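Local coordinates for geranylgeranyl pyrophosphate synthase (Corynebacterium glutamicum, PDB 3LMD), which probably catalyses the magnesium-dependent condensation of isopentenyl diphosphate with an allylic prenyl diphosphate to give a longer chain, as in other members of the FPP/GGPP synthase family, at residues L50-T53 against E54-G58; A163-A166 against E167-E171; E302-S305 against Q306-G309; L314-V317 against Y318-M321; N325-L328 against D329-P332. All coordinates share one frame; numbering follows the deposited sequence.

How the contacts relate
All five contacts are local and lie in series along the chain, so none nests within or crosses another. Contact 1 ends helix 34-55 and leads into helix 60-69. Contact 2 lies within helix 159-181, where the second subunit packs against it. Contact 3 turns the chain from helix 294-306 into helix 309-328, a helix that contact 4 occupies midway and contact 5 terminates before helix 335-349. Centre to centre, contacts 3 and 4 are about 18 Å apart and contacts 4 and 5 about 17 Å, while contacts 1 and 3 lie about 48 Å apart on opposite sides of the chain's centre.

Contact 1: residues L50-T53 against E54-G58; sequences LLHT and ELSSG
Residues 50-53 lie near the C-terminal end of helix 34-55, and 54-58 finish it and carry the chain out. Leu55 N still bonds to Leu51 O at 2.9 Å, an almost straight N-H...O of 171°, but Ser56 is the first residue to leave helical backbone angles. Its N reaches His52 O at 2.9 Å, with only a weak bond to Thr53 O. Ser56 OG adds a second bond to His52 O at 2.6 Å, coming from the face of that carbonyl opposite to Ser56 N. Ser57 OG instead stands in for a backbone N-H, donating to Thr53 O at 2.6 Å from above the carbonyl plane. The Ser56 hydroxyl, set between backbone N and carbonyl carbon (chi1 57°), also lies over one face of the His52 ring, toward its rim, with NE2 the nearest ring atom at 3.7 Å from OG. On the buried side Leu51 and Leu55 cross obliquely, Leu51 CG meeting Leu55 CD1 at 3.9 Å; helices 95-118 and 132-157 pack against this side, and Met67 of helix 60-69 touches both His52 and Leu55. Two carbonyls near the helix end thus receive serine hydroxyls, a polar C-terminal end beside a leucine-lined inner face.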
# COMPACT_ATOMS: atom_id res chain seq x y z
N LEU A 50 -17.07 -7.27 10.68
CA LEU A 50 -16.57 -5.96 10.24
C LEU A 50 -15.48 -6.17 9.17
O LEU A 50 -15.41 -5.45 8.17
CB LEU A 50 -16.09 -5.11 11.43
CG LEU A 50 -15.44 -3.77 11.06
CD1 LEU A 50 -16.39 -2.90 10.18
CD2 LEU A 50 -14.96 -2.99 12.28
N LEU A 51 -14.63 -7.17 9.38
CA LEU A 51 -13.66 -7.52 8.37
C LEU A 51 -14.34 -7.86 7.05
O LEU A 51 -13.96 -7.35 5.99
CB LEU A 51 -12.79 -8.69 8.88
CG LEU A 51 -11.83 -9.26 7.86
CD1 LEU A 51 -10.73 -8.22 7.60
CD2 LEU A 51 -11.21 -10.58 8.42
N HIS A 52 -15.35 -8.73 7.08
CA HIS A 52 -16.02 -9.10 5.82
C HIS A 52 -16.65 -7.87 5.20
O HIS A 52 -16.61 -7.67 3.98
CB HIS A 52 -17.14 -10.15 6.08
CG HIS A 52 -18.06 -10.33 4.90
ND1 HIS A 52 -17.66 -10.97 3.75
CD2 HIS A 52 -19.33 -9.90 4.69
CE1 HIS A 52 -18.66 -10.95 2.87
NE2 HIS A 52 -19.68 -10.30 3.42
N THR A 53 -17.24 -7.00 6.01
CA THR A 53 -17.78 -5.77 5.43
C THR A 53 -16.69 -4.99 4.67
O THR A 53 -16.89 -4.55 3.54
CB THR A 53 -18.42 -4.89 6.52
OG1 THR A 53 -19.64 -5.53 6.95
CG2 THR A 53 -18.73 -3.52 6.01
N GLU A 54 -15.53 -4.80 5.29
CA GLU A 54 -14.46 -4.05 4.63
C GLU A 54 -13.99 -4.75 3.36
O GLU A 54 -13.81 -4.12 2.32
CB GLU A 54 -13.26 -3.87 5.59
CG GLU A 54 -13.53 -2.91 6.71
CD GLU A 54 -13.51 -1.44 6.23
OE1 GLU A 54 -13.27 -1.20 5.03
OE2 GLU A 54 -13.74 -0.53 7.03
N LEU A 55 -13.74 -6.06 3.45
CA LEU A 55 -13.23 -6.78 2.29
C LEU A 55 -14.22 -6.73 1.13
O LEU A 55 -13.84 -6.77 -0.05
CB LEU A 55 -12.91 -8.24 2.67
CG LEU A 55 -11.86 -8.44 3.77
CD1 LEU A 55 -11.69 -9.93 4.06
CD2 LEU A 55 -10.53 -7.84 3.29
N SER A 56 -15.52 -6.63 1.45
CA SER A 56 -16.53 -6.62 0.38
C SER A 56 -17.07 -5.21 0.11
O SER A 56 -18.19 -5.06 -0.41
CB SER A 56 -17.70 -7.58 0.72
OG SER A 56 -18.28 -7.24 1.98
N SER A 57 -16.28 -4.19 0.44
CA SER A 57 -16.65 -2.80 0.13
C SER A 57 -15.98 -2.29 -1.15
O SER A 57 -14.80 -2.58 -1.41
CB SER A 57 -16.28 -1.88 1.30
OG SER A 57 -17.03 -2.19 2.45
N GLY A 58 -16.72 -1.52 -1.94
CA GLY A 58 -16.15 -0.94 -3.16
C GLY A 58 -16.89 -1.41 -4.39
O GLY A 58 -17.93 -2.11 -4.29

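Contact 2: residues A163-A166 against E167-E171; sequences AHFA and ETFGE
His164 O accepts Thr168 N at 2.9 Å in a nearly straight bond (172°), and Thr168 OG1 lies equally near it at 2.9 Å. The hydroxyl stands beside its own backbone N (chi1 -60°), which turns it back along the helix toward that carbonyl. OG1 also sits over one face of the His164 imidazole, 3.2 Å from NE2. That nitrogen is hydrogen-bonded to Ser206 OG of helix 188-214, and the ring stacks with Tyr209 of the same helix. The main chain is satisfied in regular alpha-helical i to i+4 fashion: Glu167 N donates to Ala163 O, Phe169 N gives a short 2.7 Å bond to Phe165 O, and Gly170 N meets Ala166 O at 3.0 Å from above the carbonyl plane. This is an interior part of helix 159-181 in the all-helical prenyl synthase fold, the side chain of Phe169 about 10 Å from that of Asp115, which binds calcium in a structure of this protein, though none is bound to this chain. On the apolar side Phe165 and Phe169 run alongside, nearly parallel (14°) but displaced, with little ring on ring. Phe169 CB instead makes a CH-pi contact over the Phe165 face, 4.0 Å from its centroid. Ser151 and Ala148 of the second subunit pack against Phe165 and Phe169, respectively.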
# COMPACT_ATOMS: atom_id res chain seq x y z
N ALA A 163 -0.06 6.57 13.78
CA ALA A 163 1.39 6.68 13.97
C ALA A 163 1.97 5.30 14.21
O ALA A 163 3.02 4.93 13.65
CB ALA A 163 1.68 7.57 15.19
N HIS A 164 1.29 4.53 15.06
CA HIS A 164 1.73 3.17 15.36
C HIS A 164 1.65 2.28 14.11
O HIS A 164 2.56 1.49 13.84
CB HIS A 164 0.90 2.57 16.49
CG HIS A 164 1.19 1.14 16.74
ND1 HIS A 164 2.24 0.72 17.53
CD2 HIS A 164 0.60 0.01 16.27
CE1 HIS A 164 2.28 -0.60 17.54
NE2 HIS A 164 1.29 -1.06 16.78
N PHE A 165 0.57 2.42 13.35
CA PHE A 165 0.46 1.71 12.07
C PHE A 165 1.61 2.06 11.13
O PHE A 165 2.22 1.18 10.50
CB PHE A 165 -0.89 2.05 11.37
CG PHE A 165 -0.96 1.58 9.93
CD1 PHE A 165 -1.34 0.28 9.63
CD2 PHE A 165 -0.56 2.41 8.90
CE1 PHE A 165 -1.38 -0.16 8.30
CE2 PHE A 165 -0.58 1.97 7.56
CZ PHE A 165 -0.98 0.67 7.26
N ALA A 166 1.91 3.35 11.01
CA ALA A 166 2.97 3.77 10.10
C ALA A 166 4.29 3.06 10.43
O ALA A 166 5.00 2.58 9.52
CB ALA A 166 3.15 5.30 10.14
N GLU A 167 4.59 2.95 11.72
CA GLU A 167 5.82 2.29 12.17
C GLU A 167 5.75 0.80 11.91
O GLU A 167 6.68 0.21 11.36
CB GLU A 167 6.04 2.51 13.67
CG GLU A 167 7.36 1.90 14.13
CD GLU A 167 7.63 2.07 15.62
OE1 GLU A 167 6.91 2.83 16.30
OE2 GLU A 167 8.60 1.44 16.11
N THR A 168 4.65 0.18 12.33
CA THR A 168 4.46 -1.25 12.12
C THR A 168 4.51 -1.67 10.65
O THR A 168 5.23 -2.61 10.25
CB THR A 168 3.10 -1.69 12.73
OG1 THR A 168 3.12 -1.39 14.14
CG2 THR A 168 2.89 -3.16 12.51
N PHE A 169 3.74 -0.98 9.83
CA PHE A 169 3.70 -1.28 8.41
C PHE A 169 5.07 -1.01 7.73
O PHE A 169 5.54 -1.82 6.95
CB PHE A 169 2.56 -0.49 7.74
CG PHE A 169 2.38 -0.82 6.29
CD1 PHE A 169 2.17 -2.13 5.89
CD2 PHE A 169 2.46 0.16 5.33
CE1 PHE A 169 2.02 -2.45 4.55
CE2 PHE A 169 2.31 -0.16 3.96
CZ PHE A 169 2.10 -1.47 3.59
N GLY A 170 5.72 0.08 8.09
CA GLY A 170 7.09 0.35 7.60
C GLY A 170 8.07 -0.79 7.93
O GLY A 170 8.86 -1.22 7.10
N GLU A 171 7.99 -1.28 9.16
CA GLU A 171 8.78 -2.48 9.54
C GLU A 171 8.46 -3.72 8.75
O GLU A 171 9.38 -4.45 8.35
CB GLU A 171 8.65 -2.80 11.04
CG GLU A 171 9.35 -1.78 11.90
CD GLU A 171 10.83 -1.74 11.60
OE1 GLU A 171 11.51 -2.73 11.95
OE2 GLU A 171 11.31 -0.75 10.99

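Contact 3: residues E302-S305 against Q306-G309; sequences ELLS and QSGG
Glu302 and Ser305, both ligands of a calcium ion seen in this protein though not bound to this chain here, lie on the last turn of helix 294-306, where an ST turn at Ser307 leads the chain onward. Gln306 reaches back along this turn: its NE2 makes a weak hydrogen bond of 3.1 Å to Glu302 OE2, bent to 120° at the hydrogen, and the amide and carboxylate planes stand 65° apart. Glu302 meets it by a bend at chi2 (53°), and its CG lies 3.5 Å from Gln306 NE2. The other end of the amide, Gln306 OE1, rests 3.6 Å from Leu303 CD2. The backbone is slackening at this point, for Gln306 N bonds to Leu303 O from well above the carbonyl plane, with only a weak bond to Glu302 O. Leu304 O accepts from three donors. It takes Ser307 N from above its plane and Ser307 OG, at 2.7 Å, on an in-plane lone pair, and a water donates to it while also donating to Ser307 O. Gly309 N donates to the same Ser307 OG at 3.0 Å, the bond that defines the ST turn; giving to Leu304 O and accepting from Gly309 N hold the hydroxyl in place, joining the end of one helix to the start of the next. Gly308 occupies the N-cap position of helix 309-328, its N held by Glu275. Beneath the turn, Leu303 packs on Glu282, Leu283 and Ile286 of helix 278-286, whereas Leu304 lies against Val269 and Ala272 of helix 267-274.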
# COMPACT_ATOMS: atom_id res chain seq x y z
N GLU A 302 19.82 -35.69 7.19
CA GLU A 302 20.52 -36.61 8.10
C GLU A 302 21.70 -35.92 8.79
O GLU A 302 21.85 -36.03 10.01
CB GLU A 302 21.01 -37.87 7.34
CG GLU A 302 21.67 -38.90 8.23
CD GLU A 302 20.81 -39.30 9.42
OE1 GLU A 302 19.59 -39.53 9.23
OE2 GLU A 302 21.35 -39.41 10.56
N LEU A 303 22.52 -35.19 8.03
CA LEU A 303 23.60 -34.40 8.62
C LEU A 303 23.08 -33.42 9.70
O LEU A 303 23.64 -33.31 10.77
CB LEU A 303 24.34 -33.62 7.52
CG LEU A 303 25.16 -34.51 6.55
CD1 LEU A 303 25.68 -33.66 5.40
CD2 LEU A 303 26.33 -35.13 7.30
N LEU A 304 22.01 -32.70 9.39
CA LEU A 304 21.41 -31.78 10.37
C LEU A 304 21.02 -32.51 11.66
O LEU A 304 21.28 -32.02 12.75
CB LEU A 304 20.18 -31.07 9.73
CG LEU A 304 20.58 -30.05 8.67
CD1 LEU A 304 19.36 -29.58 7.85
CD2 LEU A 304 21.26 -28.87 9.33
N SER A 305 20.46 -33.72 11.55
CA SER A 305 20.11 -34.47 12.75
C SER A 305 21.35 -34.93 13.53
O SER A 305 21.27 -35.24 14.72
CB SER A 305 19.18 -35.66 12.44
OG SER A 305 19.93 -36.77 11.97
N GLN A 306 22.50 -34.97 12.86
CA GLN A 306 23.76 -35.36 13.52
C GLN A 306 24.46 -34.14 14.12
O GLN A 306 25.43 -34.29 14.86
CB GLN A 306 24.70 -36.08 12.51
CG GLN A 306 24.16 -37.43 12.07
CD GLN A 306 24.82 -37.98 10.77
OE1 GLN A 306 25.64 -37.31 10.14
NE2 GLN A 306 24.46 -39.20 10.40
N SER A 307 23.96 -32.93 13.80
CA SER A 307 24.66 -31.69 14.15
C SER A 307 24.08 -31.19 15.48
O SER A 307 23.22 -31.83 16.06
CB SER A 307 24.43 -30.60 13.09
OG SER A 307 23.10 -30.08 13.25
N GLY A 308 24.54 -30.02 15.93
CA GLY A 308 24.01 -29.43 17.16
C GLY A 308 22.98 -28.35 16.83
O GLY A 308 22.60 -27.55 17.70
N GLY A 309 22.54 -28.32 15.57
CA GLY A 309 21.69 -27.21 15.08
C GLY A 309 20.31 -27.18 15.70
O GLY A 309 19.78 -26.10 15.99
O HOH W 1 20.46 -31.14 15.52

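Contact 4: residues L314-V317 against Y318-M321; sequences LDEV and YRYM
Arg319 grips Glu316 side-on with two nitrogens, NE to OE1 and NH1 to OE2, each 2.9 Å and nearly straight (177° and 173°). Both oxygens lie close to the guanidinium plane, yet the nitrogens meet them from above the carboxylate plane, the two flat groups being 55° apart. The side chains run alongside each other; Glu316 bends at chi2 and Arg319 at chi3 to bring their ends level. A water donates to Glu316 OE2 at 2.7 Å and also bonds to Tyr320 OH, lying at the edge of that ring, so the carboxylate is tied to Tyr320 as well as to the arginine. The Glu316 carboxylate stands almost perpendicular to the Tyr320 ring, and Glu316 CG touches Tyr320 CE2 at 3.8 Å. An i to i+3 salt bridge of this kind spans one turn of an alpha helix, here midway along helix 309-328. On another side Leu314 crosses the Tyr318 ring, Leu314 CG 3.5 Å from Tyr318 CZ, while Leu314 O lies over a face of the ring, 3.4 Å from Tyr318 CG. Asp315 OD1 approaches Tyr318 CD2, though its hydrogen bond is to Gln311. Val317 packs on Ile238 and Val239 of helix 219-246, Met321 on Ala344 and Val348 of helix 335-349, and Glu316 touches Leu267 and Tyr271 of helix 267-274.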
# COMPACT_ATOMS: atom_id res chain seq x y z
N LEU A 314 16.62 -24.54 19.41
CA LEU A 314 15.71 -24.72 20.53
C LEU A 314 16.11 -23.83 21.71
O LEU A 314 15.24 -23.27 22.38
CB LEU A 314 15.64 -26.21 20.93
CG LEU A 314 14.71 -26.69 22.05
CD1 LEU A 314 13.26 -26.19 21.85
CD2 LEU A 314 14.75 -28.25 22.16
N ASP A 315 17.41 -23.69 21.97
CA ASP A 315 17.86 -22.81 23.06
C ASP A 315 17.51 -21.37 22.76
O ASP A 315 17.24 -20.58 23.66
CB ASP A 315 19.37 -22.92 23.31
CG ASP A 315 19.74 -24.27 23.93
OD1 ASP A 315 18.85 -24.92 24.50
OD2 ASP A 315 20.90 -24.67 23.83
N GLU A 316 17.51 -21.01 21.48
CA GLU A 316 17.07 -19.64 21.10
C GLU A 316 15.56 -19.48 21.34
O GLU A 316 15.10 -18.46 21.87
CB GLU A 316 17.46 -19.37 19.64
CG GLU A 316 17.17 -17.96 19.16
CD GLU A 316 18.16 -16.94 19.69
OE1 GLU A 316 18.87 -17.21 20.69
OE2 GLU A 316 18.22 -15.84 19.11
N VAL A 317 14.78 -20.50 21.00
CA VAL A 317 13.35 -20.54 21.40
C VAL A 317 13.17 -20.34 22.91
O VAL A 317 12.31 -19.57 23.37
CB VAL A 317 12.66 -21.85 20.98
CG1 VAL A 317 11.24 -21.95 21.60
CG2 VAL A 317 12.56 -21.93 19.44
N TYR A 318 14.01 -21.01 23.70
CA TYR A 318 13.87 -20.90 25.15
C TYR A 318 14.19 -19.50 25.65
O TYR A 318 13.61 -19.04 26.63
CB TYR A 318 14.80 -21.88 25.88
CG TYR A 318 14.44 -23.34 25.68
CD1 TYR A 318 13.12 -23.73 25.48
CD2 TYR A 318 15.42 -24.33 25.77
CE1 TYR A 318 12.78 -25.06 25.33
CE2 TYR A 318 15.09 -25.67 25.62
CZ TYR A 318 13.78 -26.04 25.41
OH TYR A 318 13.47 -27.38 25.28
N ARG A 319 15.14 -18.86 24.98
CA ARG A 319 15.54 -17.51 25.33
C ARG A 319 14.38 -16.52 25.07
O ARG A 319 14.10 -15.63 25.88
CB ARG A 319 16.78 -17.12 24.51
CG ARG A 319 17.34 -15.73 24.84
CD ARG A 319 18.62 -15.42 24.08
NE ARG A 319 18.38 -15.09 22.68
CZ ARG A 319 17.92 -13.91 22.25
NH1 ARG A 319 17.77 -13.70 20.95
NH2 ARG A 319 17.63 -12.94 23.12
N TYR A 320 13.69 -16.69 23.93
CA TYR A 320 12.47 -15.88 23.67
C TYR A 320 11.35 -16.22 24.62
O TYR A 320 10.56 -15.36 24.98
CB TYR A 320 12.02 -16.04 22.22
CG TYR A 320 12.93 -15.29 21.30
CD1 TYR A 320 12.97 -13.89 21.33
CD2 TYR A 320 13.74 -15.95 20.38
CE1 TYR A 320 13.82 -13.16 20.49
CE2 TYR A 320 14.58 -15.23 19.53
CZ TYR A 320 14.62 -13.84 19.59
OH TYR A 320 15.43 -13.10 18.72
N MET A 321 11.27 -17.48 25.05
CA MET A 321 10.22 -17.88 25.99
C MET A 321 10.50 -17.22 27.34
O MET A 321 9.56 -16.81 28.00
CB MET A 321 10.13 -19.43 26.16
CG MET A 321 8.90 -19.95 27.04
SD MET A 321 7.23 -19.59 26.34
CE MET A 321 6.50 -18.56 27.62
O HOH W 2 16.77 -15.04 16.96

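Contact 5: residues N325-L328 against D329-P332; sequences NAEL and DRLP
Glu327 and Arg330 run alongside one another in the same direction and join in a salt bridge in which Arg330 NH1 donates to Glu327 OE1 at 2.9 Å (159°). The oxygen offers its syn lone pair and sits in the guanidinium plane at the edge of the group, although the carboxylate and guanidinium planes are 67° apart. The arginine chain runs extended to CD, putting Arg330 CD 3.3 Å from Glu327 OE1, and a bend at chi3 (73°) then turns the guanidinium so that NH1 meets that oxygen. Beside this pair Leu328 and Leu331 cross, with Leu328 CD2 3.8 Å from Leu331 CD1. Their backbones place them there: a type I beta turn from Leu328 to Leu331 closes with Leu331 N to Leu328 O at 2.9 Å. Starting one residue earlier, Arg330 N donates to Glu327 O at 2.9 Å, from above the carbonyl plane, while Asp329 N keeps an i to i+4 bond to Asn325 O at 3.0 Å. The chain thus passes from helical bonding to i to i+3 bonds at the C-terminal end of helix 309-328. Arg330 is shared among several acids, NH2 pairing with Glu220 and NH1 also with Asp223, which would fix its guanidinium. Lys337 NZ bonds to both Leu328 O and Leu331 O, and Arg341 holds Asn325 OD1, so Lys337 of helix 335-349 secures the turn and Arg341 the helical end before it. Helix 219-246 flanks it as well, with Phe228 against Leu328 and His221 against Leu331, while Phe88 from a loop touches Leu331 and Pro332.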
# COMPACT_ATOMS: atom_id res chain seq x y z
N ASN A 325 7.98 -14.66 29.23
CA ASN A 325 7.62 -14.81 30.65
C ASN A 325 7.95 -13.56 31.45
O ASN A 325 7.18 -13.18 32.34
CB ASN A 325 8.31 -16.03 31.26
CG ASN A 325 7.54 -17.31 30.99
OD1 ASN A 325 6.32 -17.30 30.90
ND2 ASN A 325 8.26 -18.42 30.86
N ALA A 326 9.05 -12.90 31.10
CA ALA A 326 9.40 -11.64 31.74
C ALA A 326 8.40 -10.54 31.38
O ALA A 326 8.14 -9.66 32.19
CB ALA A 326 10.85 -11.20 31.42
N GLU A 327 7.82 -10.59 30.18
CA GLU A 327 6.78 -9.60 29.85
C GLU A 327 5.49 -9.89 30.61
O GLU A 327 4.87 -8.96 31.16
CB GLU A 327 6.57 -9.50 28.34
CG GLU A 327 7.88 -9.07 27.64
CD GLU A 327 8.32 -7.65 28.03
OE1 GLU A 327 7.49 -6.84 28.49
OE2 GLU A 327 9.50 -7.33 27.80
N LEU A 328 5.11 -11.16 30.70
CA LEU A 328 3.92 -11.52 31.44
C LEU A 328 4.05 -11.20 32.94
O LEU A 328 3.04 -10.94 33.62
CB LEU A 328 3.61 -13.01 31.27
CG LEU A 328 3.20 -13.42 29.84
CD1 LEU A 328 2.88 -14.91 29.82
CD2 LEU A 328 2.03 -12.61 29.30
N ASP A 329 5.27 -11.21 33.45
CA ASP A 329 5.53 -10.80 34.83
C ASP A 329 5.00 -9.40 35.06
O ASP A 329 4.67 -9.05 36.18
CB ASP A 329 7.03 -10.77 35.13
CG ASP A 329 7.55 -12.08 35.71
OD1 ASP A 329 6.74 -12.92 36.16
OD2 ASP A 329 8.79 -12.26 35.71
N ARG A 330 4.96 -8.58 34.02
CA ARG A 330 4.53 -7.20 34.16
C ARG A 330 3.01 -7.03 34.25
O ARG A 330 2.50 -5.93 34.52
CB ARG A 330 5.08 -6.34 33.02
CG ARG A 330 6.62 -6.37 32.88
CD ARG A 330 7.02 -5.74 31.56
NE ARG A 330 6.87 -4.29 31.57
CZ ARG A 330 7.01 -3.53 30.50
NH1 ARG A 330 7.29 -4.10 29.33
NH2 ARG A 330 6.88 -2.20 30.58
N LEU A 331 2.29 -8.12 34.03
CA LEU A 331 0.83 -8.08 33.94
C LEU A 331 0.25 -8.74 35.17
O LEU A 331 0.86 -9.66 35.75
CB LEU A 331 0.34 -8.86 32.69
CG LEU A 331 0.80 -8.29 31.35
CD1 LEU A 331 0.42 -9.24 30.19
CD2 LEU A 331 0.21 -6.90 31.12
N PRO A 332 -0.96 -8.31 35.55
CA PRO A 332 -1.64 -8.91 36.69
C PRO A 332 -2.07 -10.34 36.41
O PRO A 332 -2.50 -10.70 35.30
CB PRO A 332 -2.88 -8.01 36.88
CG PRO A 332 -3.13 -7.42 35.58
CD PRO A 332 -1.73 -7.19 34.98